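Local atomic coordinates of ALKF (Bacillus cereus, PDB entry 3ZBO), a protein that is related to the HEAT-like repeat DNA glycosylases AlkC and AlkD and has affinity for branched DNA, although its precise function is unknown. Residues Val107-Ser110 against Glu111-Ile114; Lys130-Ala133 against Gly134-Tyr138. One frame throughout, in Å; residues are numbered along the deposited sequence.

Contact 1: Val107-Ser110 against Glu111-Ile114; sequences VTLS and ESNI
An ST turn at S112 follows the last turn of helix 98-110, and L109 and S112 meet where the two join. S112 OG donates to L109 O at 2.8 Å, lying in the carbonyl plane on a lone pair, while S112 N gives a second bond to the same L109 O at 3.0 Å from above that plane. One buried carbonyl is thus gripped by two donors of a single residue. The chi1 of 81° sets OG between the backbone N and carbonyl carbon of S112, from where it also accepts from I114 N at 3.1 Å, I114 being the N-cap residue of helix 115-124. L109 brings its CD1 methyl within 3.7 Å of S112 OG. Just before S112, E111 N bonds to T108 O at 3.0 Å, and S110 OG folds onto V107 O at 2.6 Å. In one of two conformers of E111, a water links its OE2 to S110 OG. R145 hydrogen-bonds both S110 O and S112 O through its NH2, K81 hydrogen-bonds E111 O through its NZ, F88 of helix 85-94 packs on T108, L109, S112 and I114, and helix 128-144 meets L109 and S110 through C137.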
ATOM      1  N   VAL A 107      -0.884   4.215  -1.623  1.00 10.24           N
ATOM      2  CA  VAL A 107      -0.036   4.580  -2.757  1.00 11.30           C
ATOM      3  C   VAL A 107      -0.469   6.000  -3.222  1.00 11.83           C
ATOM      4  O   VAL A 107       0.446   6.821  -3.479  1.00 12.82           O
ATOM      5  CB  VAL A 107      -0.201   3.552  -3.866  1.00 12.27           C
ATOM      6  CG1 VAL A 107       0.621   3.983  -5.097  1.00 11.74           C
ATOM      7  CG2 VAL A 107       0.209   2.140  -3.468  1.00 13.58           C
ATOM      8  N   THR A 108      -1.762   6.287  -3.303  1.00 12.85           N
ATOM      9  CA  THR A 108      -2.189   7.649  -3.644  1.00 12.10           C
ATOM     10  C   THR A 108      -1.618   8.652  -2.623  1.00 12.58           C
ATOM     11  O   THR A 108      -1.064   9.658  -2.968  1.00 13.94           O
ATOM     12  CB  THR A 108      -3.664   7.673  -3.651  1.00 13.92           C
ATOM     13  OG1 THR A 108      -4.129   6.746  -4.656  1.00 16.33           O
ATOM     14  CG2 THR A 108      -4.182   9.057  -4.065  1.00 14.65           C
ATOM     15  N   LEU A 109      -1.676   8.265  -1.344  1.00 12.05           N
ATOM     16  CA  LEU A 109      -1.088   9.153  -0.284  1.00 11.91           C
ATOM     17  C   LEU A 109       0.400   9.401  -0.463  1.00 11.93           C
ATOM     18  O   LEU A 109       0.886  10.527  -0.246  1.00 13.80           O
ATOM     19  CB  LEU A 109      -1.420   8.594   1.120  1.00 11.18           C
ATOM     20  CG  LEU A 109      -0.870   9.398   2.337  1.00 11.82           C
ATOM     21  CD1 LEU A 109      -1.553  10.822   2.323  1.00 11.42           C
ATOM     22  CD2 LEU A 109      -1.169   8.675   3.620  1.00 13.00           C
ATOM     23  N   SER A 110       1.134   8.351  -0.869  1.00 13.48           N
ATOM     24  CA  SER A 110       2.603   8.501  -1.041  1.00 12.48           C
ATOM     25  C   SER A 110       2.937   9.483  -2.155  1.00 14.98           C
ATOM     26  O   SER A 110       4.107   9.898  -2.208  1.00 16.61           O
ATOM     27  CB  SER A 110       3.246   7.075  -1.301  1.00 14.05           C
ATOM     28  OG  SER A 110       2.939   6.680  -2.618  1.00 14.73           O
ATOM     29  N   GLU A 111       1.949   9.827  -2.979  1.00 15.56           N
ATOM     30  CA  GLU A 111       2.174  10.740  -4.122  0.50 16.74           C
ATOM     31  C   GLU A 111       1.677  12.142  -3.793  1.00 19.25           C
ATOM     32  O   GLU A 111       1.725  13.022  -4.670  1.00 20.50           O
ATOM     33  CB  GLU A 111       1.469  10.194  -5.358  0.50 16.75           C
ATOM     34  CG  GLU A 111       2.156   8.912  -5.964  0.50 16.16           C
ATOM     35  CD  GLU A 111       3.586   9.180  -6.423  0.50 22.09           C
ATOM     36  OE1 GLU A 111       3.837  10.282  -6.969  0.50 22.93           O
ATOM     37  OE2 GLU A 111       4.462   8.306  -6.239  0.50 23.79           O
ATOM     38  N   SER A 112       1.189  12.334  -2.567  1.00 17.09           N
ATOM     39  CA  SER A 112       0.701  13.629  -2.154  1.00 17.19           C
ATOM     40  C   SER A 112       1.832  14.434  -1.527  1.00 18.57           C
ATOM     41  O   SER A 112       2.938  13.956  -1.328  1.00 22.85           O
ATOM     42  CB  SER A 112      -0.411  13.401  -1.119  1.00 16.96           C
ATOM     43  OG  SER A 112       0.196  13.167   0.115  1.00 17.24           O
ATOM     44  N   ASN A 113       1.478  15.665  -1.099  1.00 18.56           N
ATOM     45  CA  ASN A 113       2.405  16.495  -0.365  1.00 20.61           C
ATOM     46  C   ASN A 113       2.217  16.438   1.111  1.00 20.01           C
ATOM     47  O   ASN A 113       2.876  17.176   1.818  1.00 21.75           O
ATOM     48  CB  ASN A 113       2.222  17.981  -0.824  1.00 22.24           C
ATOM     49  CG  ASN A 113       2.555  18.188  -2.299  1.00 25.80           C
ATOM     50  OD1 ASN A 113       1.856  18.963  -3.021  1.00 34.16           O
ATOM     51  ND2 ASN A 113       3.590  17.537  -2.761  1.00 26.68           N
ATOM     52  N   ILE A 114       1.363  15.542   1.643  1.00 17.37           N
ATOM     53  CA  ILE A 114       1.111  15.502   3.069  1.00 15.98           C
ATOM     54  C   ILE A 114       1.257  14.076   3.600  1.00 14.51           C
ATOM     55  O   ILE A 114       0.735  13.691   4.627  1.00 15.58           O
ATOM     56  CB  ILE A 114      -0.314  16.019   3.399  1.00 14.73           C
ATOM     57  CG1 ILE A 114      -1.379  15.319   2.531  1.00 14.12           C
ATOM     58  CG2 ILE A 114      -0.357  17.505   3.014  1.00 18.83           C
ATOM     59  CD1 ILE A 114      -2.784  15.622   2.958  1.00 15.43           C
TER
HETATM   60  O   HOH W   1       4.365   6.053  -4.902  1.00 22.11           O

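Contact 2: Lys130-Ala133 against Gly134-Tyr138; sequences KMSA and GWSCY
S136 turns back onto S132 with its hydroxyl, and W135 onto M131 with its indole ring, each across one helical turn. In S136, OG is anti to the carbonyl carbon (chi1 -64°), which directs it back toward the N-terminal end of the helix to donate to S132 O at 2.7 Å. The same oxygen receives S136 N at 2.8 Å. The two donors approach from opposite faces of the carbonyl plane: OG stands 39° out of it, N tilts 25° from it. The hydroxyl of buried S136 thus places its proton on its own helix backbone. S132 turns its own hydroxyl elsewhere, to D102 and R172 O, and the two serine OG atoms stay 4.1 Å apart. The W135 indole lies oblique to M131 O, its CD1 3.1 Å from that oxygen and 4.4 Å from M131 CB, the latter a loose apolar contact. Beneath these side chains the helical bonding is regular, with W135 N to M131 O at 3.0 Å and C137 N to A133 O at 2.8 Å. Neighbouring helices pack on several sides of this stretch of helix 128-144: helix 98-110 lies against A133, S136 and C137, helix 115-124 packs on A133, W135, C137 and Y138, and helix 171-187 receives S132 and W135, whose indole meets F180 edge-to-face.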
ATOM      1  N   LYS A 130      -6.267   1.297   8.926  1.00 11.95           N
ATOM      2  CA  LYS A 130      -5.622   2.609   8.831  1.00 11.67           C
ATOM      3  C   LYS A 130      -4.112   2.555   9.180  1.00 12.00           C
ATOM      4  O   LYS A 130      -3.271   3.155   8.463  1.00 11.47           O
ATOM      5  CB  LYS A 130      -6.234   3.646   9.821  1.00 13.67           C
ATOM      6  CG  LYS A 130      -7.503   4.127   9.373  1.00 17.74           C
ATOM      7  CD  LYS A 130      -7.881   5.350  10.350  1.00 20.89           C
ATOM      8  CE  LYS A 130      -9.375   5.578  10.244  1.00 26.34           C
ATOM      9  NZ  LYS A 130      -9.505   6.797  11.148  1.00 25.43           N
ATOM     10  N   MET A 131      -3.791   1.745  10.199  1.00 12.53           N
ATOM     11  CA  MET A 131      -2.375   1.597  10.518  1.00 11.56           C
ATOM     12  C   MET A 131      -1.671   0.884   9.375  1.00 11.73           C
ATOM     13  O   MET A 131      -0.544   1.235   9.082  1.00 12.28           O
ATOM     14  CB  MET A 131      -2.158   0.761  11.810  1.00 13.33           C
ATOM     15  CG  MET A 131      -2.753   1.615  12.976  1.00 10.62           C
ATOM     16  SD  MET A 131      -2.343   0.852  14.590  1.00 14.96           S
ATOM     17  CE  MET A 131      -3.234  -0.711  14.558  1.00 16.69           C
ATOM     18  N   SER A 132      -2.309  -0.148   8.815  1.00 10.77           N
ATOM     19  CA  SER A 132      -1.673  -0.847   7.651  1.00 11.57           C
ATOM     20  C   SER A 132      -1.386   0.156   6.526  1.00  9.63           C
ATOM     21  O   SER A 132      -0.305   0.104   5.908  1.00 11.64           O
ATOM     22  CB  SER A 132      -2.628  -1.937   7.140  1.00 10.85           C
ATOM     23  OG  SER A 132      -1.912  -2.716   6.187  1.00 12.55           O
ATOM     24  N   ALA A 133      -2.318   1.065   6.251  1.00 10.59           N
ATOM     25  CA  ALA A 133      -2.097   2.065   5.195  1.00  9.44           C
ATOM     26  C   ALA A 133      -0.961   3.007   5.583  1.00 10.75           C
ATOM     27  O   ALA A 133      -0.161   3.360   4.692  1.00 11.28           O
ATOM     28  CB  ALA A 133      -3.378   2.895   4.942  1.00 11.28           C
ATOM     29  N   GLY A 134      -0.848   3.381   6.883  1.00 11.75           N
ATOM     30  CA  GLY A 134       0.179   4.331   7.223  1.00 11.96           C
ATOM     31  C   GLY A 134       1.571   3.669   7.093  1.00 12.00           C
ATOM     32  O   GLY A 134       2.466   4.321   6.526  1.00 13.15           O
ATOM     33  N   TRP A 135       1.757   2.427   7.573  1.00 10.71           N
ATOM     34  CA  TRP A 135       3.080   1.690   7.395  1.00 11.07           C
ATOM     35  C   TRP A 135       3.314   1.484   5.934  1.00 10.74           C
ATOM     36  O   TRP A 135       4.467   1.671   5.479  1.00 11.55           O
ATOM     37  CB  TRP A 135       3.028   0.376   8.147  1.00 10.96           C
ATOM     38  CG  TRP A 135       3.056   0.586   9.663  1.00  9.80           C
ATOM     39  CD1 TRP A 135       2.055   0.415  10.568  1.00 11.61           C
ATOM     40  CD2 TRP A 135       4.244   0.923  10.437  1.00 10.55           C
ATOM     41  NE1 TRP A 135       2.511   0.697  11.850  1.00 12.50           N
ATOM     42  CE2 TRP A 135       3.854   0.982  11.786  1.00 12.44           C
ATOM     43  CE3 TRP A 135       5.600   1.165  10.093  1.00 11.57           C
ATOM     44  CZ2 TRP A 135       4.749   1.275  12.838  1.00 13.42           C
ATOM     45  CZ3 TRP A 135       6.499   1.457  11.095  1.00 12.38           C
ATOM     46  CH2 TRP A 135       6.106   1.519  12.476  1.00 14.51           C
ATOM     47  N   SER A 136       2.257   1.109   5.169  1.00 10.49           N
ATOM     48  CA  SER A 136       2.450   0.882   3.727  1.00 11.27           C
ATOM     49  C   SER A 136       2.930   2.185   3.029  1.00 11.28           C
ATOM     50  O   SER A 136       3.821   2.106   2.199  1.00 11.39           O
ATOM     51  CB  SER A 136       1.165   0.401   3.058  1.00 11.07           C
ATOM     52  OG  SER A 136       0.772  -0.912   3.598  1.00 11.73           O
ATOM     53  N   CYS A 137       2.307   3.295   3.388  1.00 10.70           N
ATOM     54  CA  CYS A 137       2.708   4.563   2.741  1.00 11.89           C
ATOM     55  C   CYS A 137       4.162   4.802   2.995  1.00 11.07           C
ATOM     56  O   CYS A 137       4.836   5.228   2.013  1.00 12.09           O
ATOM     57  CB  CYS A 137       1.849   5.619   3.392  1.00 11.72           C
ATOM     58  SG  CYS A 137       2.206   7.280   2.674  1.00 14.01           S
ATOM     59  N   TYR A 138       4.671   4.547   4.197  1.00 11.17           N
ATOM     60  CA  TYR A 138       6.115   4.734   4.392  1.00 12.05           C
ATOM     61  C   TYR A 138       6.931   3.848   3.456  1.00 12.67           C
ATOM     62  O   TYR A 138       7.999   4.254   2.972  1.00 13.07           O
ATOM     63  CB  TYR A 138       6.607   4.549   5.826  1.00 11.56           C
ATOM     64  CG  TYR A 138       6.502   5.826   6.608  1.00 12.40           C
ATOM     65  CD1 TYR A 138       5.318   6.174   7.276  1.00 13.27           C
ATOM     66  CD2 TYR A 138       7.582   6.726   6.592  1.00 13.47           C
ATOM     67  CE1 TYR A 138       5.266   7.395   7.961  1.00 13.40           C
ATOM     68  CE2 TYR A 138       7.502   7.941   7.342  1.00 12.54           C
ATOM     69  CZ  TYR A 138       6.370   8.230   7.964  1.00 13.97           C
ATOM     70  OH  TYR A 138       6.346   9.430   8.651  1.00 17.10           O
TER

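From the N terminus the chain reaches contact 1 first, at the end of helix 98-110, where it turns through 111-114 into helix 115-124. Contact 2 follows within helix 128-144, so the two are in series and neither nests in nor crosses the other. Contact 1 shapes the turn between two helices, whereas contact 2 joins successive turns of one helix and closes no loop. Their centres are 11 Å apart, and they touch through C137, whose SG packs 3.7 Å from L109 CG. Helix 115-124 also contacts both, through W122 against L109 and A133. Together they link three successive helices, 98-110, 115-124 and 128-144, of what is probably a HEAT-like repeat scaffold, as in the related glycosylases.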